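Local atomic coordinates of 3-dehydroquinate dehydratase (Geobacillus kaustophilus, PDB entry 2YR1), a protein that probably catalyses the cis-dehydration of 3-dehydroquinate to 3-dehydroshikimate, the third step of the chorismate pathway, through a Schiff-base intermediate. Residues Cys110-Glu121 with Met134-Ser145; Leu122-Arg132 with Gln164-Ile172. One frame throughout, in Å; residues are numbered along the deposited sequence.

Interaction 1 (Cys110-Glu121 with Met134-Ser145); sequences CRSGAIDLVDYE and MTEECSVWLVVS
Strands 117-121 and 141-145 pair in parallel within a beta-alpha-beta unit of the TIM barrel, with helix 127-137 as the crossover. The hydrogen-bond ladder starts at Trp141 N to Asp116 O and Val118 N to Trp141 O. Val143 N then meets Val118 O at 2.9 Å, almost straight at 173°. Tyr120 N to Val143 O and Ser145 N to Tyr120 O complete it. Side chains pack on both faces of the ladder. On the face of Leu117, Asp119, Trp141 and Ser145, Leu117 CD1 lies 3.5 Å from Trp141 CB, the two side chains crossing at a slant, and Val10 of strand 8-10 packs against both residues. Further along this face Ser145 OG gives its proton to Asp119 OD1 at 2.7 Å, on the syn side and 17° out of the carboxylate plane. The Asp119 carboxylate gets there because CG stands anti to the backbone N (chi1 179°). On the other face, Val118 CG2 and Val140 CG1 press together at 3.5 Å, closer than usual for two methyl groups, while Thr135 CG2 reaches Val118 CB at 4.2 Å. Before the strands begin, the end of helix 99-112 rests on the end of helix 127-137: Cys138 SG sits 3.6 Å from Cys110 CB and also touches Arg111 CG. Helix 127-137 ends there in a Schellman motif, with Val140 N bonded to Thr135 O, Ser139 N to Glu136 O, and positive phi at Ser139. Ser145 OG is also hydrogen-bonded to NE2 of His147, the predicted proton donor/acceptor, and Asp119 lies beside Arg86, predicted to bind 3-dehydroquinate. The serine hydroxyl thus links a buried carboxylate to the probable catalytic histidine, and is likely to help fix the position of that imidazole.

Interaction 2 (Leu122-Arg132 with Gln164-Ile172); sequences LAYGERIADVR and QAERYGADI
Arg132 reaches from helix 127-137 to the loop after helix 155-167, and this buried end of the contact is tightly held. Its NE and NH2 both close on Gly169 O, side-on and from the same face of the carbonyl plane, at 3.1 Å from NE and 2.8 Å from NH2. NH2 also makes a salt bridge of 2.6 Å with Asp171 OD2, which lies in the guanidinium plane, although the nitrogen approaches from above the carboxylate, the two planes standing 77° apart. The chain bends at chi2 (-19°, nearly eclipsed) and chi3 to lay the group there. Cutting this arginine back to an alanine is likely to leave Asp171 without its charge partner and Gly169 O without both of these donors, and to open a gap beside the loop. That loop leaves helix 155-167 through a Schellman motif, Gly169 having positive phi, and leads into strand 172-177; the contact packs it and its helix against helix 127-137, the preceding outer helix of the TIM barrel. Asp171 OD2 additionally accepts from Leu142 N of the neighbouring strand. Beyond it the packing is apolar: Ile128 CD1 sits over one face of the Tyr168 ring in a CH-pi contact, 4.0 Å from its centroid, and Leu122 CG comes to the ring edge. Leu122 CD1 touches Ala165 CB at 3.8 Å. On the looser, partly exposed side, Tyr168 OH merely lies 3.6 Å from Gly125 CA, beside solvent-facing Glu126.

How the interactions relate
From the N-terminal side, helix 99-112 leads into strand 117-121, and interaction 1 closes its loop when the chain returns through helix 127-137 to strand 141-148. Interaction 2 starts at Leu122, inside that loop, and closes only after helix 155-167, so the two cross rather than nest. Helix 127-137 serves both: Ile128 and Arg132 meet helix 155-167 and the loop after it, while its C-terminal end meets helix 99-112 and strand 117-121. The contacts meet where Ser145 O probably bonds Leu122 N and Leu142 O probably bonds Asp171 N. Interaction 1 ties two neighbouring strands and the helices before each; interaction 2 adds helix 155-167 and the loop leading into strand 172-177.

Interaction 1 (Cys110-Glu121 with Met134-Ser145)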
loop_
_atom_site.group_PDB
_atom_site.type_symbol
_atom_site.label_atom_id
_atom_site.label_comp_id
_atom_site.label_asym_id
_atom_site.label_seq_id
_atom_site.Cartn_x
_atom_site.Cartn_y
_atom_site.Cartn_z
ATOM N N CYS A 110 9.494 -3.106 -35.343
ATOM C CA CYS A 110 10.728 -2.633 -34.713
ATOM C C CYS A 110 11.544 -1.758 -35.671
ATOM O O CYS A 110 12.006 -0.679 -35.304
ATOM C CB CYS A 110 11.616 -3.812 -34.280
ATOM S SG CYS A 110 11.046 -4.794 -32.874
ATOM N N ARG A 111 11.728 -2.236 -36.898
ATOM C CA ARG A 111 12.520 -1.506 -37.882
ATOM C C ARG A 111 11.845 -0.246 -38.383
ATOM O O ARG A 111 12.504 0.663 -38.895
ATOM C CB ARG A 111 12.891 -2.430 -39.044
ATOM C CG ARG A 111 13.939 -3.460 -38.646
ATOM C CD ARG A 111 14.167 -4.519 -39.710
ATOM N NE ARG A 111 12.900 -5.122 -40.105
ATOM C CZ ARG A 111 12.781 -6.253 -40.793
ATOM N NH1 ARG A 111 13.862 -6.927 -41.168
ATOM N NH2 ARG A 111 11.574 -6.694 -41.123
ATOM N N SER A 112 10.530 -0.180 -38.206
ATOM C CA SER A 112 9.768 0.988 -38.614
ATOM C C SER A 112 10.209 2.142 -37.732
ATOM O O SER A 112 10.127 3.303 -38.120
ATOM C CB SER A 112 8.275 0.735 -38.410
ATOM O OG SER A 112 7.899 -0.523 -38.949
ATOM N N GLY A 113 10.684 1.815 -36.534
ATOM C CA GLY A 113 11.130 2.855 -35.620
ATOM C C GLY A 113 10.000 3.647 -34.984
ATOM O O GLY A 113 10.226 4.734 -34.449
ATOM N N ALA A 114 8.786 3.105 -35.034
ATOM C CA ALA A 114 7.622 3.785 -34.459
ATOM C C ALA A 114 7.426 3.471 -32.972
ATOM O O ALA A 114 6.716 4.198 -32.273
ATOM C CB ALA A 114 6.359 3.403 -35.234
ATOM N N ILE A 115 8.045 2.386 -32.501
ATOM C CA ILE A 115 7.932 1.970 -31.104
ATOM C C ILE A 115 9.282 2.062 -30.372
ATOM O O ILE A 115 10.333 2.213 -31.011
ATOM C CB ILE A 115 7.375 0.540 -31.019
ATOM C CG1 ILE A 115 8.397 -0.455 -31.565
ATOM C CG2 ILE A 115 6.086 0.439 -31.829
ATOM C CD1 ILE A 115 7.964 -1.903 -31.459
ATOM N N ASP A 116 9.248 1.961 -29.039
ATOM C CA ASP A 116 10.447 2.075 -28.194
ATOM C C ASP A 116 10.693 0.831 -27.339
ATOM O O ASP A 116 11.839 0.487 -27.014
ATOM C CB ASP A 116 10.305 3.289 -27.278
ATOM C CG ASP A 116 9.948 4.555 -28.040
ATOM O OD1 ASP A 116 10.810 5.075 -28.782
ATOM O OD2 ASP A 116 8.803 5.033 -27.904
ATOM N N LEU A 117 9.603 0.175 -26.962
ATOM C CA LEU A 117 9.672 -1.032 -26.164
ATOM C C LEU A 117 8.804 -2.074 -26.840
ATOM O O LEU A 117 7.839 -1.746 -27.544
ATOM C CB LEU A 117 9.099 -0.823 -24.756
ATOM C CG LEU A 117 9.404 0.230 -23.670
ATOM C CD1 LEU A 117 10.579 -0.180 -22.822
ATOM C CD2 LEU A 117 9.574 1.580 -24.285
ATOM N N VAL A 118 9.135 -3.330 -26.592
ATOM C CA VAL A 118 8.372 -4.457 -27.101
ATOM C C VAL A 118 8.206 -5.457 -25.953
ATOM O O VAL A 118 9.180 -5.797 -25.285
ATOM C CB VAL A 118 9.102 -5.177 -28.271
ATOM C CG1 VAL A 118 8.392 -6.441 -28.602
ATOM C CG2 VAL A 118 9.143 -4.294 -29.504
ATOM N N ASP A 119 6.972 -5.910 -25.726
ATOM C CA ASP A 119 6.670 -6.887 -24.689
ATOM C C ASP A 119 6.595 -8.280 -25.331
ATOM O O ASP A 119 5.876 -8.485 -26.309
ATOM C CB ASP A 119 5.328 -6.562 -24.010
ATOM C CG ASP A 119 4.948 -7.581 -22.929
ATOM O OD1 ASP A 119 5.122 -8.793 -23.163
ATOM O OD2 ASP A 119 4.462 -7.180 -21.850
ATOM N N TYR A 120 7.347 -9.233 -24.790
ATOM C CA TYR A 120 7.327 -10.590 -25.322
ATOM C C TYR A 120 7.246 -11.574 -24.162
ATOM O O TYR A 120 7.842 -11.351 -23.104
ATOM C CB TYR A 120 8.578 -10.856 -26.158
ATOM C CG TYR A 120 8.363 -11.891 -27.225
ATOM C CD1 TYR A 120 7.419 -11.686 -28.229
ATOM C CD2 TYR A 120 9.113 -13.068 -27.249
ATOM C CE1 TYR A 120 7.225 -12.617 -29.230
ATOM C CE2 TYR A 120 8.926 -14.012 -28.253
ATOM C CZ TYR A 120 7.978 -13.777 -29.243
ATOM O OH TYR A 120 7.777 -14.699 -30.250
ATOM N N GLU A 121 6.522 -12.668 -24.378
ATOM C CA GLU A 121 6.288 -13.677 -23.352
ATOM C C GLU A 121 7.467 -14.585 -23.022
ATOM O O GLU A 121 8.064 -15.195 -23.920
ATOM C CB GLU A 121 5.102 -14.559 -23.767
ATOM C CG GLU A 121 4.199 -13.935 -24.846
ATOM C CD GLU A 121 3.312 -12.819 -24.317
ATOM O OE1 GLU A 121 2.106 -13.062 -24.075
ATOM O OE2 GLU A 121 3.827 -11.696 -24.143
ATOM N N MET A 134 16.196 -9.233 -32.682
ATOM C CA MET A 134 15.320 -8.444 -33.509
ATOM C C MET A 134 15.174 -7.062 -32.873
ATOM O O MET A 134 15.201 -6.039 -33.557
ATOM C CB MET A 134 13.977 -9.161 -33.572
ATOM C CG MET A 134 12.951 -8.579 -34.491
ATOM S SD MET A 134 11.376 -9.351 -34.058
ATOM C CE MET A 134 11.632 -11.040 -34.658
ATOM N N THR A 135 15.046 -7.037 -31.548
ATOM C CA THR A 135 14.870 -5.777 -30.831
ATOM C C THR A 135 16.155 -4.985 -30.665
ATOM O O THR A 135 16.165 -3.764 -30.828
ATOM C CB THR A 135 14.244 -6.005 -29.437
ATOM O OG1 THR A 135 15.022 -6.966 -28.712
ATOM C CG2 THR A 135 12.808 -6.520 -29.580
ATOM N N GLU A 136 17.245 -5.672 -30.359
ATOM C CA GLU A 136 18.500 -4.964 -30.174
ATOM C C GLU A 136 18.950 -4.211 -31.432
ATOM O O GLU A 136 19.457 -3.096 -31.338
ATOM C CB GLU A 136 19.584 -5.928 -29.695
ATOM C CG GLU A 136 20.789 -5.210 -29.124
ATOM C CD GLU A 136 21.376 -5.926 -27.917
ATOM O OE1 GLU A 136 21.822 -7.083 -28.069
ATOM O OE2 GLU A 136 21.387 -5.329 -26.815
ATOM N N GLU A 137 18.737 -4.801 -32.603
ATOM C CA GLU A 137 19.116 -4.156 -33.855
ATOM C C GLU A 137 18.478 -2.780 -34.022
ATOM O O GLU A 137 19.121 -1.832 -34.476
ATOM C CB GLU A 137 18.683 -4.987 -35.054
ATOM C CG GLU A 137 19.165 -6.406 -35.096
ATOM C CD GLU A 137 19.002 -6.973 -36.486
ATOM O OE1 GLU A 137 17.919 -6.770 -37.080
ATOM O OE2 GLU A 137 19.950 -7.610 -36.984
ATOM N N CYS A 138 17.203 -2.680 -33.662
ATOM C CA CYS A 138 16.476 -1.428 -33.818
ATOM C C CYS A 138 16.506 -0.534 -32.596
ATOM O O CYS A 138 15.750 0.443 -32.518
ATOM C CB CYS A 138 15.033 -1.728 -34.208
ATOM S SG CYS A 138 14.923 -3.003 -35.491
ATOM N N SER A 139 17.399 -0.848 -31.658
ATOM C CA SER A 139 17.520 -0.069 -30.431
ATOM C C SER A 139 16.169 -0.050 -29.712
ATOM O O SER A 139 15.721 0.978 -29.228
ATOM C CB SER A 139 17.966 1.364 -30.742
ATOM O OG SER A 139 19.168 1.378 -31.505
ATOM N N VAL A 140 15.519 -1.201 -29.662
ATOM C CA VAL A 140 14.231 -1.319 -28.988
ATOM C C VAL A 140 14.415 -2.095 -27.686
ATOM O O VAL A 140 15.061 -3.132 -27.662
ATOM C CB VAL A 140 13.202 -2.077 -29.853
ATOM C CG1 VAL A 140 11.882 -2.155 -29.122
ATOM C CG2 VAL A 140 13.021 -1.379 -31.203
ATOM N N TRP A 141 13.842 -1.581 -26.608
ATOM C CA TRP A 141 13.943 -2.238 -25.313
ATOM C C TRP A 141 13.069 -3.473 -25.270
ATOM O O TRP A 141 12.010 -3.518 -25.886
ATOM C CB TRP A 141 13.541 -1.282 -24.206
ATOM C CG TRP A 141 14.433 -0.087 -24.144
ATOM C CD1 TRP A 141 14.196 1.145 -24.677
ATOM C CD2 TRP A 141 15.701 -0.004 -23.486
ATOM N NE1 TRP A 141 15.232 1.994 -24.380
ATOM C CE2 TRP A 141 16.170 1.313 -23.648
ATOM C CE3 TRP A 141 16.485 -0.920 -22.771
ATOM C CZ2 TRP A 141 17.392 1.745 -23.118
ATOM C CZ3 TRP A 141 17.701 -0.492 -22.243
ATOM C CH2 TRP A 141 18.140 0.834 -22.421
ATOM N N LEU A 142 13.526 -4.484 -24.544
ATOM C CA LEU A 142 12.780 -5.717 -24.453
ATOM C C LEU A 142 12.243 -5.981 -23.062
ATOM O O LEU A 142 13.001 -6.077 -22.093
ATOM C CB LEU A 142 13.639 -6.906 -24.889
ATOM C CG LEU A 142 12.905 -8.252 -24.834
ATOM C CD1 LEU A 142 11.774 -8.216 -25.838
ATOM C CD2 LEU A 142 13.855 -9.401 -25.135
ATOM N N VAL A 143 10.920 -6.089 -22.988
ATOM C CA VAL A 143 10.230 -6.400 -21.752
ATOM C C VAL A 143 9.850 -7.880 -21.866
ATOM O O VAL A 143 9.186 -8.274 -22.825
ATOM C CB VAL A 143 8.920 -5.552 -21.608
ATOM C CG1 VAL A 143 8.149 -5.976 -20.361
ATOM C CG2 VAL A 143 9.255 -4.078 -21.543
ATOM N N VAL A 144 10.288 -8.715 -20.934
ATOM C CA VAL A 144 9.899 -10.107 -20.979
ATOM C C VAL A 144 8.931 -10.328 -19.843
ATOM O O VAL A 144 9.266 -10.121 -18.666
ATOM C CB VAL A 144 11.071 -11.052 -20.852
ATOM C CG1 VAL A 144 10.558 -12.514 -20.883
ATOM C CG2 VAL A 144 12.039 -10.801 -22.023
ATOM N N SER A 145 7.733 -10.780 -20.195
ATOM C CA SER A 145 6.690 -10.947 -19.211
ATOM C C SER A 145 6.055 -12.310 -19.054
ATOM O O SER A 145 6.267 -13.232 -19.849
ATOM C CB SER A 145 5.596 -9.915 -19.486
ATOM O OG SER A 145 5.052 -10.071 -20.787
#

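Interaction 2 (Leu122-Arg132 with Gln164-Ile172)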
loop_
_atom_site.group_PDB
_atom_site.type_symbol
_atom_site.label_atom_id
_atom_site.label_comp_id
_atom_site.label_asym_id
_atom_site.label_seq_id
_atom_site.Cartn_x
_atom_site.Cartn_y
_atom_site.Cartn_z
ATOM N N LEU A 122 7.776 -14.700 -21.732
ATOM C CA LEU A 122 8.864 -15.565 -21.298
ATOM C C LEU A 122 8.530 -16.984 -21.723
ATOM O O LEU A 122 9.411 -17.772 -22.051
ATOM C CB LEU A 122 9.042 -15.520 -19.772
ATOM C CG LEU A 122 10.266 -16.330 -19.301
ATOM C CD1 LEU A 122 10.890 -15.693 -18.089
ATOM C CD2 LEU A 122 9.858 -17.764 -19.003
ATOM N N ALA A 123 7.239 -17.294 -21.738
ATOM C CA ALA A 123 6.782 -18.622 -22.113
ATOM C C ALA A 123 7.349 -19.093 -23.447
ATOM O O ALA A 123 7.370 -20.287 -23.719
ATOM C CB ALA A 123 5.259 -18.656 -22.154
ATOM N N TYR A 124 7.812 -18.163 -24.277
ATOM C CA TYR A 124 8.367 -18.528 -25.582
ATOM C C TYR A 124 9.842 -18.914 -25.514
ATOM O O TYR A 124 10.524 -18.967 -26.540
ATOM C CB TYR A 124 8.166 -17.391 -26.591
ATOM C CG TYR A 124 6.711 -17.055 -26.862
ATOM C CD1 TYR A 124 6.364 -16.079 -27.792
ATOM C CD2 TYR A 124 5.679 -17.704 -26.173
ATOM C CE1 TYR A 124 5.021 -15.750 -28.035
ATOM C CE2 TYR A 124 4.339 -17.387 -26.405
ATOM C CZ TYR A 124 4.018 -16.411 -27.337
ATOM O OH TYR A 124 2.697 -16.098 -27.570
ATOM N N GLY A 125 10.307 -19.190 -24.296
ATOM C CA GLY A 125 11.682 -19.598 -24.047
ATOM C C GLY A 125 12.756 -19.275 -25.071
ATOM O O GLY A 125 13.118 -18.113 -25.264
ATOM N N GLU A 126 13.281 -20.314 -25.715
ATOM C CA GLU A 126 14.339 -20.151 -26.713
ATOM C C GLU A 126 13.966 -19.194 -27.836
ATOM O O GLU A 126 14.822 -18.485 -28.368
ATOM C CB GLU A 126 14.706 -21.500 -27.331
ATOM C CG GLU A 126 13.520 -22.255 -27.895
ATOM C CD GLU A 126 13.865 -23.074 -29.125
ATOM O OE1 GLU A 126 14.891 -23.791 -29.104
ATOM O OE2 GLU A 126 13.101 -23.005 -30.112
ATOM N N ARG A 127 12.691 -19.172 -28.205
ATOM C CA ARG A 127 12.265 -18.298 -29.283
ATOM C C ARG A 127 12.438 -16.838 -28.914
ATOM O O ARG A 127 12.222 -15.961 -29.743
ATOM C CB ARG A 127 10.813 -18.577 -29.647
ATOM C CG ARG A 127 10.579 -20.000 -30.120
ATOM C CD ARG A 127 9.137 -20.186 -30.564
ATOM N NE ARG A 127 8.183 -20.062 -29.462
ATOM C CZ ARG A 127 7.933 -21.018 -28.569
ATOM N NH1 ARG A 127 8.569 -22.180 -28.644
ATOM N NH2 ARG A 127 7.037 -20.811 -27.607
ATOM N N ILE A 128 12.821 -16.580 -27.665
ATOM C CA ILE A 128 13.020 -15.207 -27.221
ATOM C C ILE A 128 14.282 -14.631 -27.854
ATOM O O ILE A 128 14.318 -13.455 -28.216
ATOM C CB ILE A 128 13.111 -15.107 -25.674
ATOM C CG1 ILE A 128 11.787 -15.559 -25.041
ATOM C CG2 ILE A 128 13.378 -13.659 -25.267
ATOM C CD1 ILE A 128 11.829 -15.739 -23.521
ATOM N N ALA A 129 15.310 -15.460 -28.001
ATOM C CA ALA A 129 16.554 -15.009 -28.614
ATOM C C ALA A 129 16.195 -14.328 -29.929
ATOM O O ALA A 129 16.668 -13.229 -30.230
ATOM C CB ALA A 129 17.476 -16.198 -28.868
ATOM N N ASP A 130 15.335 -14.989 -30.698
ATOM C CA ASP A 130 14.872 -14.472 -31.981
ATOM C C ASP A 130 14.404 -13.030 -31.818
ATOM O O ASP A 130 14.922 -12.120 -32.461
ATOM C CB ASP A 130 13.716 -15.329 -32.498
ATOM C CG ASP A 130 13.555 -15.246 -34.004
ATOM O OD1 ASP A 130 13.646 -14.128 -34.557
ATOM O OD2 ASP A 130 13.327 -16.307 -34.627
ATOM N N VAL A 131 13.423 -12.814 -30.950
ATOM C CA VAL A 131 12.929 -11.456 -30.732
ATOM C C VAL A 131 14.006 -10.594 -30.073
ATOM O O VAL A 131 14.101 -9.390 -30.327
ATOM C CB VAL A 131 11.661 -11.460 -29.864
ATOM C CG1 VAL A 131 11.408 -10.071 -29.313
ATOM C CG2 VAL A 131 10.471 -11.909 -30.703
ATOM N N ARG A 132 14.828 -11.221 -29.244
ATOM C CA ARG A 132 15.906 -10.523 -28.560
ATOM C C ARG A 132 16.792 -9.762 -29.559
ATOM O O ARG A 132 16.990 -8.554 -29.441
ATOM C CB ARG A 132 16.760 -11.528 -27.777
ATOM C CG ARG A 132 17.644 -10.940 -26.680
ATOM C CD ARG A 132 17.860 -9.457 -26.854
ATOM N NE ARG A 132 17.404 -8.723 -25.685
ATOM C CZ ARG A 132 17.152 -7.417 -25.663
ATOM N NH1 ARG A 132 17.299 -6.686 -26.759
ATOM N NH2 ARG A 132 16.778 -6.841 -24.529
ATOM N N GLN A 164 14.667 -15.795 -14.812
ATOM C CA GLN A 164 14.778 -16.352 -16.158
ATOM C C GLN A 164 14.624 -15.265 -17.227
ATOM O O GLN A 164 15.326 -15.273 -18.244
ATOM C CB GLN A 164 13.718 -17.441 -16.352
ATOM C CG GLN A 164 14.054 -18.463 -17.424
ATOM C CD GLN A 164 15.036 -19.506 -16.931
ATOM O OE1 GLN A 164 16.192 -19.200 -16.633
ATOM N NE2 GLN A 164 14.574 -20.745 -16.826
ATOM N N ALA A 165 13.697 -14.339 -17.002
ATOM C CA ALA A 165 13.481 -13.259 -17.948
ATOM C C ALA A 165 14.814 -12.531 -18.144
ATOM O O ALA A 165 15.218 -12.246 -19.271
ATOM C CB ALA A 165 12.421 -12.305 -17.420
ATOM N N GLU A 166 15.501 -12.244 -17.039
ATOM C CA GLU A 166 16.785 -11.575 -17.116
ATOM C C GLU A 166 17.776 -12.508 -17.810
ATOM O O GLU A 166 18.568 -12.058 -18.616
ATOM C CB GLU A 166 17.301 -11.200 -15.717
ATOM C CG GLU A 166 18.662 -10.494 -15.750
ATOM C CD GLU A 166 19.208 -10.234 -14.354
ATOM O OE1 GLU A 166 19.233 -11.177 -13.543
ATOM O OE2 GLU A 166 19.603 -9.089 -14.071
ATOM N N ARG A 167 17.716 -13.802 -17.506
ATOM C CA ARG A 167 18.609 -14.781 -18.146
ATOM C C ARG A 167 18.464 -14.759 -19.682
ATOM O O ARG A 167 19.457 -14.920 -20.410
ATOM C CB ARG A 167 18.310 -16.199 -17.656
ATOM C CG ARG A 167 18.464 -16.420 -16.165
ATOM C CD ARG A 167 19.646 -17.318 -15.847
ATOM N NE ARG A 167 19.781 -17.548 -14.411
ATOM C CZ ARG A 167 18.927 -18.252 -13.669
ATOM N NH1 ARG A 167 17.855 -18.817 -14.217
ATOM N NH2 ARG A 167 19.142 -18.380 -12.368
ATOM N N TYR A 168 17.237 -14.559 -20.171
ATOM C CA TYR A 168 16.977 -14.520 -21.616
ATOM C C TYR A 168 17.313 -13.187 -22.278
ATOM O O TYR A 168 17.035 -12.988 -23.458
ATOM C CB TYR A 168 15.514 -14.863 -21.915
ATOM C CG TYR A 168 15.170 -16.325 -21.775
ATOM C CD1 TYR A 168 14.139 -16.738 -20.929
ATOM C CD2 TYR A 168 15.841 -17.302 -22.518
ATOM C CE1 TYR A 168 13.781 -18.073 -20.824
ATOM C CE2 TYR A 168 15.489 -18.655 -22.420
ATOM C CZ TYR A 168 14.455 -19.029 -21.569
ATOM O OH TYR A 168 14.071 -20.350 -21.470
ATOM N N GLY A 169 17.884 -12.262 -21.516
ATOM C CA GLY A 169 18.259 -10.986 -22.086
ATOM C C GLY A 169 17.272 -9.849 -21.941
ATOM O O GLY A 169 17.422 -8.817 -22.591
ATOM N N ALA A 170 16.263 -10.016 -21.097
ATOM C CA ALA A 170 15.290 -8.950 -20.911
ATOM C C ALA A 170 15.920 -7.651 -20.414
ATOM O O ALA A 170 16.913 -7.659 -19.671
ATOM C CB ALA A 170 14.206 -9.401 -19.926
ATOM N N ASP A 171 15.348 -6.529 -20.832
ATOM C CA ASP A 171 15.804 -5.237 -20.362
ATOM C C ASP A 171 14.941 -4.893 -19.151
ATOM O O ASP A 171 15.348 -4.137 -18.262
ATOM C CB ASP A 171 15.638 -4.163 -21.437
ATOM C CG ASP A 171 16.655 -4.309 -22.574
ATOM O OD1 ASP A 171 17.866 -4.369 -22.284
ATOM O OD2 ASP A 171 16.242 -4.368 -23.744
ATOM N N ILE A 172 13.741 -5.467 -19.139
ATOM C CA ILE A 172 12.778 -5.269 -18.064
ATOM C C ILE A 172 12.037 -6.586 -17.898
ATOM O O ILE A 172 11.639 -7.197 -18.881
ATOM C CB ILE A 172 11.741 -4.172 -18.418
ATOM C CG1 ILE A 172 12.455 -2.837 -18.621
ATOM C CG2 ILE A 172 10.671 -4.096 -17.337
ATOM C CD1 ILE A 172 11.527 -1.665 -18.877
#